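PDB 3EEA: GAF domain/HD domain protein from Geobacter sulfurreducens, which is of unknown function, its chain here being the GAF domain of a longer GAF/HD protein to which phosphatase activity is only tentatively assigned. Local coordinates for residues 24-29 with 142-147; 32-37 with 49-55; 84-90 with 107-113; 112-116 with 147-152. All blocks are in the same frame, centred on the assembly; numbering follows the deposited sequence.

Contact 1 of 4, residues 24-29 with 142-147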
loop_
_atom_site.group_PDB
_atom_site.type_symbol
_atom_site.label_atom_id
_atom_site.label_comp_id
_atom_site.label_asym_id
_atom_site.label_seq_id
_atom_site.Cartn_x
_atom_site.Cartn_y
_atom_site.Cartn_z
ATOM N N LEU A 24 5.602 1.052 -5.133
ATOM C CA LEU A 24 4.552 0.048 -4.931
ATOM C C LEU A 24 3.545 0.044 -6.084
ATOM O O LEU A 24 3.176 -1.035 -6.569
ATOM C CB LEU A 24 3.827 0.271 -3.616
ATOM C CG LEU A 24 2.866 -0.820 -3.191
ATOM C CD1 LEU A 24 3.594 -2.164 -3.136
ATOM C CD2 LEU A 24 2.212 -0.440 -1.868
ATOM N N LEU A 25 3.110 1.230 -6.524
ATOM C CA LEU A 25 2.202 1.322 -7.675
ATOM C C LEU A 25 2.842 0.653 -8.892
ATOM O O LEU A 25 2.149 -0.136 -9.562
ATOM C CB LEU A 25 1.824 2.737 -8.030
ATOM C CG LEU A 25 0.945 3.408 -6.987
ATOM C CD1 LEU A 25 0.945 4.924 -7.308
ATOM C CD2 LEU A 25 -0.467 2.769 -6.956
ATOM N N ARG A 26 4.110 0.955 -9.162
ATOM C CA ARG A 26 4.761 0.350 -10.351
ATOM C C ARG A 26 4.862 -1.186 -10.290
ATOM O O ARG A 26 4.872 -1.874 -11.335
ATOM C CB ARG A 26 6.104 0.994 -10.644
ATOM C CG ARG A 26 5.868 2.334 -11.322
ATOM C CD ARG A 26 7.114 3.093 -11.726
ATOM N NE ARG A 26 7.942 2.463 -12.763
ATOM C CZ ARG A 26 7.711 2.500 -14.077
ATOM N NH1 ARG A 26 6.652 3.105 -14.577
ATOM N NH2 ARG A 26 8.549 1.907 -14.906
ATOM N N LYS A 27 5.019 -1.708 -9.090
ATOM C CA LYS A 27 5.055 -3.149 -8.859
ATOM C C LYS A 27 3.682 -3.808 -8.949
ATOM O O LYS A 27 3.574 -5.016 -9.282
ATOM C CB LYS A 27 5.665 -3.426 -7.517
ATOM C CG LYS A 27 7.155 -3.154 -7.474
ATOM C CD LYS A 27 7.666 -3.648 -6.165
ATOM C CE LYS A 27 9.066 -3.204 -5.934
ATOM N NZ LYS A 27 9.456 -3.825 -4.652
ATOM N N LEU A 28 2.628 -3.055 -8.657
ATOM C CA LEU A 28 1.284 -3.636 -8.658
ATOM C C LEU A 28 0.533 -3.473 -9.977
ATOM O O LEU A 28 -0.379 -4.233 -10.256
ATOM C CB LEU A 28 0.437 -2.978 -7.544
ATOM C CG LEU A 28 0.870 -3.408 -6.146
ATOM C CD1 LEU A 28 0.118 -2.640 -5.092
ATOM C CD2 LEU A 28 0.740 -4.966 -6.015
ATOM N N VAL A 29 0.875 -2.440 -10.747
ATOM C CA VAL A 29 0.133 -2.099 -11.959
ATOM C C VAL A 29 1.154 -1.799 -13.022
ATOM O O VAL A 29 2.052 -1.007 -12.804
ATOM C CB VAL A 29 -0.797 -0.867 -11.733
ATOM C CG1 VAL A 29 -1.549 -0.484 -13.047
ATOM C CG2 VAL A 29 -1.828 -1.103 -10.591
ATOM N N ILE A 142 -7.273 -0.344 -7.042
ATOM C CA ILE A 142 -5.997 -0.483 -6.310
ATOM C C ILE A 142 -5.250 0.841 -6.218
ATOM O O ILE A 142 -4.822 1.244 -5.126
ATOM C CB ILE A 142 -5.103 -1.544 -6.961
ATOM C CG1 ILE A 142 -5.806 -2.919 -6.852
ATOM C CG2 ILE A 142 -3.709 -1.517 -6.245
ATOM C CD1 ILE A 142 -5.200 -4.024 -7.646
ATOM N N ILE A 143 -5.079 1.493 -7.361
ATOM C CA ILE A 143 -4.436 2.779 -7.444
ATOM C C ILE A 143 -5.106 3.815 -6.521
ATOM O O ILE A 143 -4.427 4.462 -5.721
ATOM C CB ILE A 143 -4.357 3.289 -8.911
ATOM C CG1 ILE A 143 -3.399 2.361 -9.739
ATOM C CG2 ILE A 143 -3.846 4.699 -8.954
ATOM C CD1 ILE A 143 -3.562 2.489 -11.259
ATOM N N ARG A 144 -6.424 3.953 -6.653
ATOM C CA ARG A 144 -7.148 4.923 -5.840
ATOM C C ARG A 144 -6.976 4.661 -4.326
ATOM O O ARG A 144 -6.788 5.594 -3.512
ATOM C CB ARG A 144 -8.651 4.894 -6.227
ATOM C CG ARG A 144 -8.854 5.520 -7.555
ATOM C CD ARG A 144 -10.311 5.387 -8.048
ATOM N NE ARG A 144 -11.195 6.033 -7.084
ATOM C CZ ARG A 144 -12.529 5.986 -7.144
ATOM N NH1 ARG A 144 -13.144 5.274 -8.069
ATOM N NH2 ARG A 144 -13.212 6.643 -6.244
ATOM N N ASP A 145 -7.027 3.390 -3.947
ATOM C CA ASP A 145 -6.828 3.006 -2.541
ATOM C C ASP A 145 -5.459 3.430 -2.027
ATOM O O ASP A 145 -5.341 4.105 -0.970
ATOM C CB ASP A 145 -7.000 1.507 -2.396
ATOM C CG ASP A 145 -8.463 1.071 -2.399
ATOM O OD1 ASP A 145 -9.328 1.857 -2.007
ATOM O OD2 ASP A 145 -8.704 -0.134 -2.692
ATOM N N LEU A 146 -4.417 3.046 -2.784
ATOM C CA LEU A 146 -3.017 3.269 -2.342
ATOM C C LEU A 146 -2.697 4.781 -2.292
ATOM O O LEU A 146 -2.136 5.283 -1.335
ATOM C CB LEU A 146 -2.048 2.534 -3.243
ATOM C CG LEU A 146 -2.044 1.017 -3.039
ATOM C CD1 LEU A 146 -0.932 0.357 -3.850
ATOM C CD2 LEU A 146 -1.920 0.622 -1.599
ATOM N N VAL A 147 -3.182 5.525 -3.274
ATOM C CA VAL A 147 -3.006 6.960 -3.318
ATOM C C VAL A 147 -3.746 7.599 -2.161
ATOM O O VAL A 147 -3.262 8.529 -1.560
ATOM C CB VAL A 147 -3.449 7.565 -4.678
ATOM C CG1 VAL A 147 -3.506 9.137 -4.674
ATOM C CG2 VAL A 147 -2.550 7.030 -5.781
#

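Contact 2 of 4, residues 32-37 with 49-55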
loop_
_atom_site.group_PDB
_atom_site.type_symbol
_atom_site.label_atom_id
_atom_site.label_comp_id
_atom_site.label_asym_id
_atom_site.label_seq_id
_atom_site.Cartn_x
_atom_site.Cartn_y
_atom_site.Cartn_z
ATOM N N ARG A 32 4.092 2.742 -17.807
ATOM C CA ARG A 32 5.315 3.305 -18.364
ATOM C C ARG A 32 5.980 4.287 -17.380
ATOM O O ARG A 32 7.210 4.267 -17.135
ATOM C CB ARG A 32 4.962 3.966 -19.663
ATOM C CG ARG A 32 6.102 4.580 -20.433
ATOM C CD ARG A 32 5.549 5.314 -21.599
ATOM N NE ARG A 32 6.592 6.044 -22.300
ATOM C CZ ARG A 32 7.387 5.498 -23.225
ATOM N NH1 ARG A 32 7.284 4.200 -23.527
ATOM N NH2 ARG A 32 8.310 6.244 -23.819
ATOM N N TRP A 33 5.179 5.182 -16.829
ATOM C CA TRP A 33 5.691 6.099 -15.833
ATOM C C TRP A 33 4.583 6.627 -14.923
ATOM O O TRP A 33 3.383 6.396 -15.204
ATOM C CB TRP A 33 6.401 7.260 -16.485
ATOM C CG TRP A 33 5.720 7.997 -17.529
ATOM C CD1 TRP A 33 6.090 8.020 -18.867
ATOM C CD2 TRP A 33 4.693 9.026 -17.394
ATOM N NE1 TRP A 33 5.305 8.879 -19.553
ATOM C CE2 TRP A 33 4.440 9.521 -18.693
ATOM C CE3 TRP A 33 3.908 9.495 -16.324
ATOM C CZ2 TRP A 33 3.472 10.497 -18.957
ATOM C CZ3 TRP A 33 2.928 10.477 -16.580
ATOM C CH2 TRP A 33 2.705 10.951 -17.897
ATOM N N ILE A 34 5.029 7.242 -13.834
ATOM C CA ILE A 34 4.222 7.866 -12.786
ATOM C C ILE A 34 4.804 9.235 -12.467
ATOM O O ILE A 34 6.027 9.396 -12.379
ATOM C CB ILE A 34 4.207 7.021 -11.470
ATOM C CG1 ILE A 34 3.839 5.582 -11.811
ATOM C CG2 ILE A 34 3.289 7.687 -10.417
ATOM C CD1 ILE A 34 3.672 4.595 -10.609
ATOM N N ALA A 35 3.938 10.237 -12.389
ATOM C CA ALA A 35 4.331 11.598 -12.111
ATOM C C ALA A 35 3.455 12.147 -10.975
ATOM O O ALA A 35 2.229 12.177 -11.120
ATOM C CB ALA A 35 4.180 12.454 -13.369
ATOM N N VAL A 36 4.073 12.570 -9.866
ATOM C CA VAL A 36 3.362 13.003 -8.695
ATOM C C VAL A 36 3.584 14.479 -8.505
ATOM O O VAL A 36 4.719 14.943 -8.613
ATOM C CB VAL A 36 3.826 12.235 -7.391
ATOM C CG1 VAL A 36 2.985 12.740 -6.170
ATOM C CG2 VAL A 36 3.761 10.734 -7.625
ATOM N N TYR A 37 2.501 15.192 -8.216
ATOM C CA TYR A 37 2.496 16.619 -7.957
ATOM C C TYR A 37 1.782 16.962 -6.652
ATOM O O TYR A 37 0.821 16.270 -6.244
ATOM C CB TYR A 37 1.693 17.316 -9.039
ATOM C CG TYR A 37 2.305 17.263 -10.414
ATOM C CD1 TYR A 37 2.962 18.385 -10.972
ATOM C CD2 TYR A 37 2.240 16.100 -11.171
ATOM C CE1 TYR A 37 3.538 18.311 -12.231
ATOM C CE2 TYR A 37 2.770 16.053 -12.451
ATOM C CZ TYR A 37 3.420 17.144 -12.967
ATOM O OH TYR A 37 3.960 17.047 -14.216
ATOM N N ALA A 49 6.508 16.890 -7.882
ATOM C CA ALA A 49 7.086 16.366 -6.608
ATOM C C ALA A 49 8.109 15.268 -6.911
ATOM O O ALA A 49 9.260 15.385 -6.557
ATOM C CB ALA A 49 5.988 15.844 -5.700
ATOM N N ARG A 50 7.685 14.235 -7.617
ATOM C CA ARG A 50 8.523 13.137 -8.023
ATOM C C ARG A 50 7.958 12.382 -9.215
ATOM O O ARG A 50 6.751 12.162 -9.305
ATOM C CB ARG A 50 8.661 12.176 -6.865
ATOM C CG ARG A 50 9.533 11.009 -7.229
ATOM C CD ARG A 50 9.954 10.262 -5.978
ATOM N NE ARG A 50 10.917 11.044 -5.216
ATOM C CZ ARG A 50 12.228 10.845 -5.266
ATOM N NH1 ARG A 50 12.717 9.903 -6.061
ATOM N NH2 ARG A 50 13.051 11.596 -4.544
ATOM N N SER A 51 8.832 11.962 -10.125
ATOM C CA SER A 51 8.460 11.065 -11.223
ATOM C C SER A 51 9.255 9.795 -11.158
ATOM O O SER A 51 10.371 9.797 -10.637
ATOM C CB SER A 51 8.741 11.746 -12.576
ATOM O OG SER A 51 10.128 11.982 -12.838
ATOM N N THR A 52 8.754 8.748 -11.798
ATOM C CA THR A 52 9.431 7.488 -11.911
ATOM C C THR A 52 9.132 6.930 -13.278
ATOM O O THR A 52 7.969 6.825 -13.701
ATOM C CB THR A 52 8.920 6.485 -10.846
ATOM O OG1 THR A 52 8.725 7.184 -9.598
ATOM C CG2 THR A 52 9.874 5.352 -10.700
ATOM N N GLY A 53 10.189 6.531 -13.976
ATOM C CA GLY A 53 10.077 5.985 -15.304
ATOM C C GLY A 53 10.008 6.910 -16.494
ATOM O O GLY A 53 9.775 6.444 -17.603
ATOM N N LEU A 54 10.153 8.223 -16.313
ATOM C CA LEU A 54 10.086 9.113 -17.469
ATOM C C LEU A 54 11.363 8.887 -18.298
ATOM O O LEU A 54 12.416 8.634 -17.722
ATOM C CB LEU A 54 10.081 10.586 -17.039
ATOM C CG LEU A 54 8.830 11.201 -16.453
ATOM C CD1 LEU A 54 9.102 12.636 -15.962
ATOM C CD2 LEU A 54 7.708 11.164 -17.481
ATOM N N PRO A 55 11.262 9.001 -19.626
ATOM C CA PRO A 55 12.477 9.044 -20.428
ATOM C C PRO A 55 13.335 10.204 -19.970
ATOM O O PRO A 55 12.799 11.279 -19.679
ATOM C CB PRO A 55 11.967 9.283 -21.847
ATOM C CG PRO A 55 10.591 8.901 -21.841
ATOM C CD PRO A 55 10.063 9.134 -20.462
#

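Contact 3 of 4, residues 84-90 with 107-113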
loop_
_atom_site.group_PDB
_atom_site.type_symbol
_atom_site.label_atom_id
_atom_site.label_comp_id
_atom_site.label_asym_id
_atom_site.label_seq_id
_atom_site.Cartn_x
_atom_site.Cartn_y
_atom_site.Cartn_z
ATOM N N HIS A 84 -11.062 10.987 -10.028
ATOM C CA HIS A 84 -10.129 10.543 -11.044
ATOM C C HIS A 84 -10.716 10.667 -12.431
ATOM O O HIS A 84 -11.958 10.600 -12.597
ATOM C CB HIS A 84 -9.670 9.116 -10.811
ATOM C CG HIS A 84 -10.625 8.049 -11.261
ATOM N ND1 HIS A 84 -11.739 7.675 -10.537
ATOM C CD2 HIS A 84 -10.616 7.265 -12.373
ATOM C CE1 HIS A 84 -12.357 6.691 -11.175
ATOM N NE2 HIS A 84 -11.703 6.437 -12.293
ATOM N N LEU A 85 -9.830 10.856 -13.412
ATOM C CA LEU A 85 -10.232 10.908 -14.831
ATOM C C LEU A 85 -9.207 10.105 -15.628
ATOM O O LEU A 85 -8.054 10.038 -15.233
ATOM C CB LEU A 85 -10.267 12.368 -15.316
ATOM C CG LEU A 85 -11.339 13.199 -14.623
ATOM C CD1 LEU A 85 -11.221 14.721 -14.917
ATOM C CD2 LEU A 85 -12.756 12.644 -14.984
ATOM N N MET A 86 -9.620 9.484 -16.731
ATOM C CA MET A 86 -8.664 8.804 -17.631
ATOM C C MET A 86 -8.822 9.296 -19.070
ATOM O O MET A 86 -9.940 9.366 -19.563
ATOM C CB MET A 86 -8.870 7.290 -17.578
ATOM C CG MET A 86 -7.883 6.454 -18.472
ATOM S SD MET A 86 -8.002 4.673 -18.162
ATOM C CE MET A 86 -9.620 4.311 -18.944
ATOM N N LEU A 87 -7.717 9.630 -19.728
ATOM C CA LEU A 87 -7.738 9.936 -21.150
ATOM C C LEU A 87 -7.122 8.805 -21.909
ATOM O O LEU A 87 -5.930 8.516 -21.721
ATOM C CB LEU A 87 -6.929 11.179 -21.434
ATOM C CG LEU A 87 -7.539 12.479 -20.999
ATOM C CD1 LEU A 87 -6.597 13.591 -21.383
ATOM C CD2 LEU A 87 -8.940 12.671 -21.649
ATOM N N THR A 88 -7.915 8.181 -22.780
ATOM C CA THR A 88 -7.412 7.072 -23.564
ATOM C C THR A 88 -6.862 7.538 -24.913
ATOM O O THR A 88 -6.210 6.761 -25.591
ATOM C CB THR A 88 -8.471 5.950 -23.739
ATOM O OG1 THR A 88 -9.602 6.465 -24.428
ATOM C CG2 THR A 88 -8.906 5.399 -22.359
ATOM N N ASP A 89 -7.094 8.804 -25.268
ATOM C CA ASP A 89 -6.593 9.385 -26.511
ATOM C C ASP A 89 -6.220 10.865 -26.277
ATOM O O ASP A 89 -6.903 11.788 -26.748
ATOM C CB ASP A 89 -7.655 9.235 -27.612
ATOM C CG ASP A 89 -7.104 9.466 -29.024
ATOM O OD1 ASP A 89 -5.878 9.665 -29.218
ATOM O OD2 ASP A 89 -7.926 9.456 -29.965
ATOM N N PRO A 90 -5.136 11.099 -25.523
ATOM C CA PRO A 90 -4.785 12.472 -25.183
ATOM C C PRO A 90 -4.448 13.323 -26.401
ATOM O O PRO A 90 -4.809 14.499 -26.435
ATOM C CB PRO A 90 -3.560 12.318 -24.260
ATOM C CG PRO A 90 -3.575 10.908 -23.807
ATOM C CD PRO A 90 -4.221 10.123 -24.908
ATOM N N LEU A 107 -0.024 7.828 -25.397
ATOM C CA LEU A 107 -0.250 7.334 -24.029
ATOM C C LEU A 107 -1.721 7.293 -23.601
ATOM O O LEU A 107 -2.522 8.069 -24.088
ATOM C CB LEU A 107 0.579 8.194 -23.051
ATOM C CG LEU A 107 2.100 8.289 -23.232
ATOM C CD1 LEU A 107 2.743 9.356 -22.298
ATOM C CD2 LEU A 107 2.838 6.985 -23.004
ATOM N N CYS A 108 -2.069 6.314 -22.762
ATOM C CA CYS A 108 -3.308 6.290 -22.008
ATOM C C CYS A 108 -2.912 6.928 -20.657
ATOM O O CYS A 108 -1.927 6.475 -20.064
ATOM C CB CYS A 108 -3.753 4.832 -21.810
ATOM S SG CYS A 108 -5.109 4.684 -20.612
ATOM N N VAL A 109 -3.635 7.955 -20.192
ATOM C CA VAL A 109 -3.244 8.667 -18.934
ATOM C C VAL A 109 -4.355 8.670 -17.899
ATOM O O VAL A 109 -5.495 9.045 -18.175
ATOM C CB VAL A 109 -2.725 10.092 -19.166
ATOM C CG1 VAL A 109 -2.335 10.742 -17.799
ATOM C CG2 VAL A 109 -1.551 10.105 -20.196
ATOM N N LEU A 110 -4.018 8.150 -16.722
ATOM C CA LEU A 110 -4.913 8.131 -15.620
ATOM C C LEU A 110 -4.483 9.229 -14.635
ATOM O O LEU A 110 -3.323 9.266 -14.228
ATOM C CB LEU A 110 -4.891 6.775 -14.958
ATOM C CG LEU A 110 -5.662 6.612 -13.678
ATOM C CD1 LEU A 110 -7.178 6.642 -13.926
ATOM C CD2 LEU A 110 -5.242 5.294 -12.981
ATOM N N ALA A 111 -5.421 10.090 -14.275
ATOM C CA ALA A 111 -5.198 11.215 -13.338
ATOM C C ALA A 111 -5.976 10.948 -12.045
ATOM O O ALA A 111 -7.208 10.924 -12.058
ATOM C CB ALA A 111 -5.688 12.494 -13.987
ATOM N N VAL A 112 -5.269 10.744 -10.946
ATOM C CA VAL A 112 -5.874 10.410 -9.672
ATOM C C VAL A 112 -5.550 11.507 -8.646
ATOM O O VAL A 112 -4.375 11.719 -8.271
ATOM C CB VAL A 112 -5.418 9.058 -9.143
ATOM C CG1 VAL A 112 -6.100 8.763 -7.807
ATOM C CG2 VAL A 112 -5.735 7.948 -10.167
ATOM N N PRO A 113 -6.597 12.202 -8.163
ATOM C CA PRO A 113 -6.321 13.272 -7.202
ATOM C C PRO A 113 -5.956 12.668 -5.878
ATOM O O PRO A 113 -6.478 11.598 -5.539
ATOM C CB PRO A 113 -7.648 14.021 -7.062
ATOM C CG PRO A 113 -8.679 13.114 -7.548
ATOM C CD PRO A 113 -8.016 12.151 -8.566
#

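Contact 4 of 4, residues 112-116 with 147-152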
loop_
_atom_site.group_PDB
_atom_site.type_symbol
_atom_site.label_atom_id
_atom_site.label_comp_id
_atom_site.label_asym_id
_atom_site.label_seq_id
_atom_site.Cartn_x
_atom_site.Cartn_y
_atom_site.Cartn_z
ATOM N N VAL A 112 -5.269 10.744 -10.946
ATOM C CA VAL A 112 -5.874 10.410 -9.672
ATOM C C VAL A 112 -5.550 11.507 -8.646
ATOM O O VAL A 112 -4.375 11.719 -8.271
ATOM C CB VAL A 112 -5.418 9.058 -9.143
ATOM C CG1 VAL A 112 -6.100 8.763 -7.807
ATOM C CG2 VAL A 112 -5.735 7.948 -10.167
ATOM N N PRO A 113 -6.597 12.202 -8.163
ATOM C CA PRO A 113 -6.321 13.272 -7.202
ATOM C C PRO A 113 -5.956 12.668 -5.878
ATOM O O PRO A 113 -6.478 11.598 -5.539
ATOM C CB PRO A 113 -7.648 14.021 -7.062
ATOM C CG PRO A 113 -8.679 13.114 -7.548
ATOM C CD PRO A 113 -8.016 12.151 -8.566
ATOM N N MET A 114 -5.042 13.318 -5.164
ATOM C CA MET A 114 -4.741 12.952 -3.751
ATOM C C MET A 114 -5.750 13.724 -2.902
ATOM O O MET A 114 -5.690 14.949 -2.796
ATOM C CB MET A 114 -3.302 13.321 -3.387
ATOM C CG MET A 114 -2.222 12.674 -4.244
ATOM S SD MET A 114 -0.490 13.225 -3.810
ATOM C CE MET A 114 -0.639 13.137 -2.057
ATOM N N VAL A 115 -6.722 13.009 -2.349
ATOM C CA VAL A 115 -7.811 13.617 -1.626
ATOM C C VAL A 115 -7.786 13.138 -0.162
ATOM O O VAL A 115 -7.635 11.916 0.140
ATOM C CB VAL A 115 -9.149 13.177 -2.235
ATOM C CG1 VAL A 115 -10.312 13.736 -1.434
ATOM C CG2 VAL A 115 -9.240 13.581 -3.692
ATOM N N VAL A 116 -7.886 14.104 0.723
ATOM C CA VAL A 116 -8.017 13.845 2.143
ATOM C C VAL A 116 -9.232 14.579 2.611
ATOM O O VAL A 116 -9.308 15.843 2.541
ATOM C CB VAL A 116 -6.773 14.308 2.916
ATOM C CG1 VAL A 116 -6.922 14.075 4.440
ATOM C CG2 VAL A 116 -5.625 13.524 2.408
ATOM N N VAL A 147 -3.182 5.525 -3.274
ATOM C CA VAL A 147 -3.006 6.960 -3.318
ATOM C C VAL A 147 -3.746 7.599 -2.161
ATOM O O VAL A 147 -3.262 8.529 -1.560
ATOM C CB VAL A 147 -3.449 7.565 -4.678
ATOM C CG1 VAL A 147 -3.506 9.137 -4.674
ATOM C CG2 VAL A 147 -2.550 7.030 -5.781
ATOM N N SER A 148 -4.929 7.092 -1.816
ATOM C CA SER A 148 -5.673 7.655 -0.720
ATOM C C SER A 148 -4.991 7.418 0.587
ATOM O O SER A 148 -5.021 8.281 1.461
ATOM C CB SER A 148 -7.096 7.146 -0.673
ATOM O OG SER A 148 -7.728 7.587 -1.853
ATOM N N HIS A 149 -4.356 6.237 0.746
ATOM C CA HIS A 149 -3.555 5.999 1.911
ATOM C C HIS A 149 -2.382 6.975 2.060
ATOM O O HIS A 149 -2.125 7.505 3.166
ATOM C CB HIS A 149 -3.021 4.572 1.919
ATOM C CG HIS A 149 -4.073 3.531 1.881
ATOM N ND1 HIS A 149 -3.797 2.226 1.525
ATOM C CD2 HIS A 149 -5.407 3.600 2.086
ATOM C CE1 HIS A 149 -4.925 1.541 1.515
ATOM N NE2 HIS A 149 -5.912 2.340 1.863
ATOM N N ALA A 150 -1.635 7.171 0.956
ATOM C CA ALA A 150 -0.495 8.061 0.932
ATOM C C ALA A 150 -0.927 9.476 1.191
ATOM O O ALA A 150 -0.238 10.216 1.951
ATOM C CB ALA A 150 0.303 7.958 -0.454
ATOM N N ALA A 151 -2.069 9.899 0.624
ATOM C CA ALA A 151 -2.566 11.237 0.827
ATOM C C ALA A 151 -2.842 11.526 2.300
ATOM O O ALA A 151 -2.510 12.614 2.794
ATOM C CB ALA A 151 -3.865 11.508 -0.032
ATOM N N LEU A 152 -3.424 10.571 3.016
ATOM C CA LEU A 152 -3.752 10.765 4.420
ATOM C C LEU A 152 -2.477 10.945 5.276
ATOM O O LEU A 152 -2.359 11.857 6.153
ATOM C CB LEU A 152 -4.535 9.550 4.891
ATOM C CG LEU A 152 -4.908 9.439 6.335
ATOM C CD1 LEU A 152 -5.708 10.684 6.748
ATOM C CD2 LEU A 152 -5.810 8.115 6.405
HETATM O O HOH W 1 -6.720 10.164 -2.754
HETATM O O HOH W 2 -7.161 9.914 1.878
#

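Contact 1 of 4, residues 24-29 with 142-147
The side chains of L25 and L146 lie alongside each other pointing opposite ways, with L25 CD2 4.0 Å from L146 CD1, where the first and last helices of the GAF domain run side by side. The segment axes approach to 10.8 Å at 163°, a nearly antiparallel pair of helices with no hydrogen bond between them. L146 CD1 is the common meeting point: L24 CD2 reaches it at 3.8 Å and L28 CD1 at 3.4 Å, the latter a close methyl-methyl approach, and both leucines come in roughly perpendicular to L146. The torsion of L24, with CG opposite the backbone N (chi1 -171°), brings its CD2 to this methyl. Nearer the sheet, I143 CD1 lies against both methyls of V29, and CG1 against V29 CG2 and, at 4.1 Å, L25 CD2. With an alanine at I143, the V29 methyls and L25 CD2 would probably face a gap between the helices. Further out, I143 rests on L110, V112 and M126 of the sheet, whereas L24 and L146 pack on H149 of the second subunit. K27 NZ reaches across the dimer to a salt bridge with D145 OD2 of the second subunit. L28 CD1 also meets I142 CG2 at 4.2 Å.

Contact 2 of 4, residues 32-37 with 49-55
The indole of W33 carries L54 CD2 over one face, the methyl standing 3.6 Å from the centroid of the five-membered ring and 6° off its normal, a CH-pi contact. P55 CD approaches the same ring obliquely, and P55 CG lies 4.0 Å from R32 NH2, the arginine side chain running across the proline. W33 has chi1 51°, which places CG between the backbone N and the carbonyl carbon and sets CB against the backbone of G53 and the ring beside L54. A serine here would probably leave L54 CD2 without its aromatic platform and free to shift. R32, W33, Y37, L54 and P55 also line the pocket that holds a PG6 molecule, probably from the crystallisation liquor. Strands 33-39 and 46-52 form an antiparallel beta hairpin at one edge of the GAF sheet. I34 and T52 are a hydrogen-bonded pair, with I34 N to T52 O at 3.0 Å and T52 N to I34 O in return. At the other end A49 and R50 both face V36 in a classic beta bulge: V36 O accepts from A49 N at 2.7 Å and from R50 N at 3.2 Å. The R50 side chain leads away to a salt bridge with D15 of helix 14-28.

Contact 3 of 4, residues 84-90 with 107-113
L85 and A111 exchange two backbone hydrogen bonds, L85 N to A111 O at 3.0 Å and A111 N to L85 O at 2.8 Å; the second is the straighter, its N-H...O angle 170°. Two residues on, L87 and V109 repeat the exchange, with L87 N to V109 O and V109 N to L87 O both at 2.8 Å. These four bonds satisfy the amide N-H and the carbonyl of each paired residue. Some of the carbonyls also receive CA-H...O contacts, A111 O from H84 CA and V109 O from M86 CA. Strand 85-87 is thereby fixed antiparallel, at 169°, as the outermost strand on this side of the five-stranded GAF sheet. The intervening M86 and L110 are a non-hydrogen-bonded pair: the backbone polar groups of L110 turn the other way and hydrogen-bond to M126 of strand 119-129, as those of C108 do to R128. On their face of the sheet M86 SD lies 3.8 Å from C108 SG, and L110 CD1 sits 3.8 Å from H84 CD2, meeting the imidazole obliquely. L110 gets there with CG trans to its backbone N (chi1 173°). Past the paired residues, T88 O accepts a hydrogen bond from R130 NE, while D89 OD2 is hydrogen-bonded to S92 OG.

Contact 4 of 4, residues 112-116 with 147-152
A151 presents its CB as a small knob to strand 112-116, and three residues close round it: M114 CB at 3.9 Å, V116 CG2 at 3.6 Å and the carbonyl O of V115. M114 bends at its third torsion (chi3 44°), which folds CE back to within 4.0 Å of A151 CA. The smallness of A151 lets the backbones come near, its CA being 5.4 Å from that of M114. One helical turn earlier V147 fills the neighbouring position, its CG1 meeting M114 CG at 3.8 Å and also touching V112 CG1; the M114 and V147 side chains stand roughly perpendicular. Beyond A151 CB, V116 CG2 rests against the A151 carbonyl, 3.3 Å from A151 O, with CG1 turned to L152 CD1. Two waters occupy the wedge on the S148 side. One donates to P113 O and S148 OG and accepts from V115 N; the other donates to both V115 O and S148 O, bridging strand and helix backbones. L11 of the second subunit packs over V115 and S148. The helix segment crosses the strand at -50°, its apolar side laid on the sheet, the alpha/beta layering typical of the GAF fold.

In the fold
From the N terminus, helix 14-28 supplies the first half of contact 1, which closes only when helix 137-158 returns 113 residues later. Within that long loop, contact 2 closes first, a short hairpin between strands 33-39 and 46-52; contact 3 follows in series, joining strand 85-87 to strand 107-116. Contact 4 starts on that same strand, sharing V112 and P113 with contact 3, and ends on helix 137-158, so that it crosses contact 1, with V147 common to both. Contacts 2 and 3 thus build the two edges of one sheet and meet where W33 and R32 touch L107, while contacts 1 and 4 bind the terminal helices to each other and to the sheet.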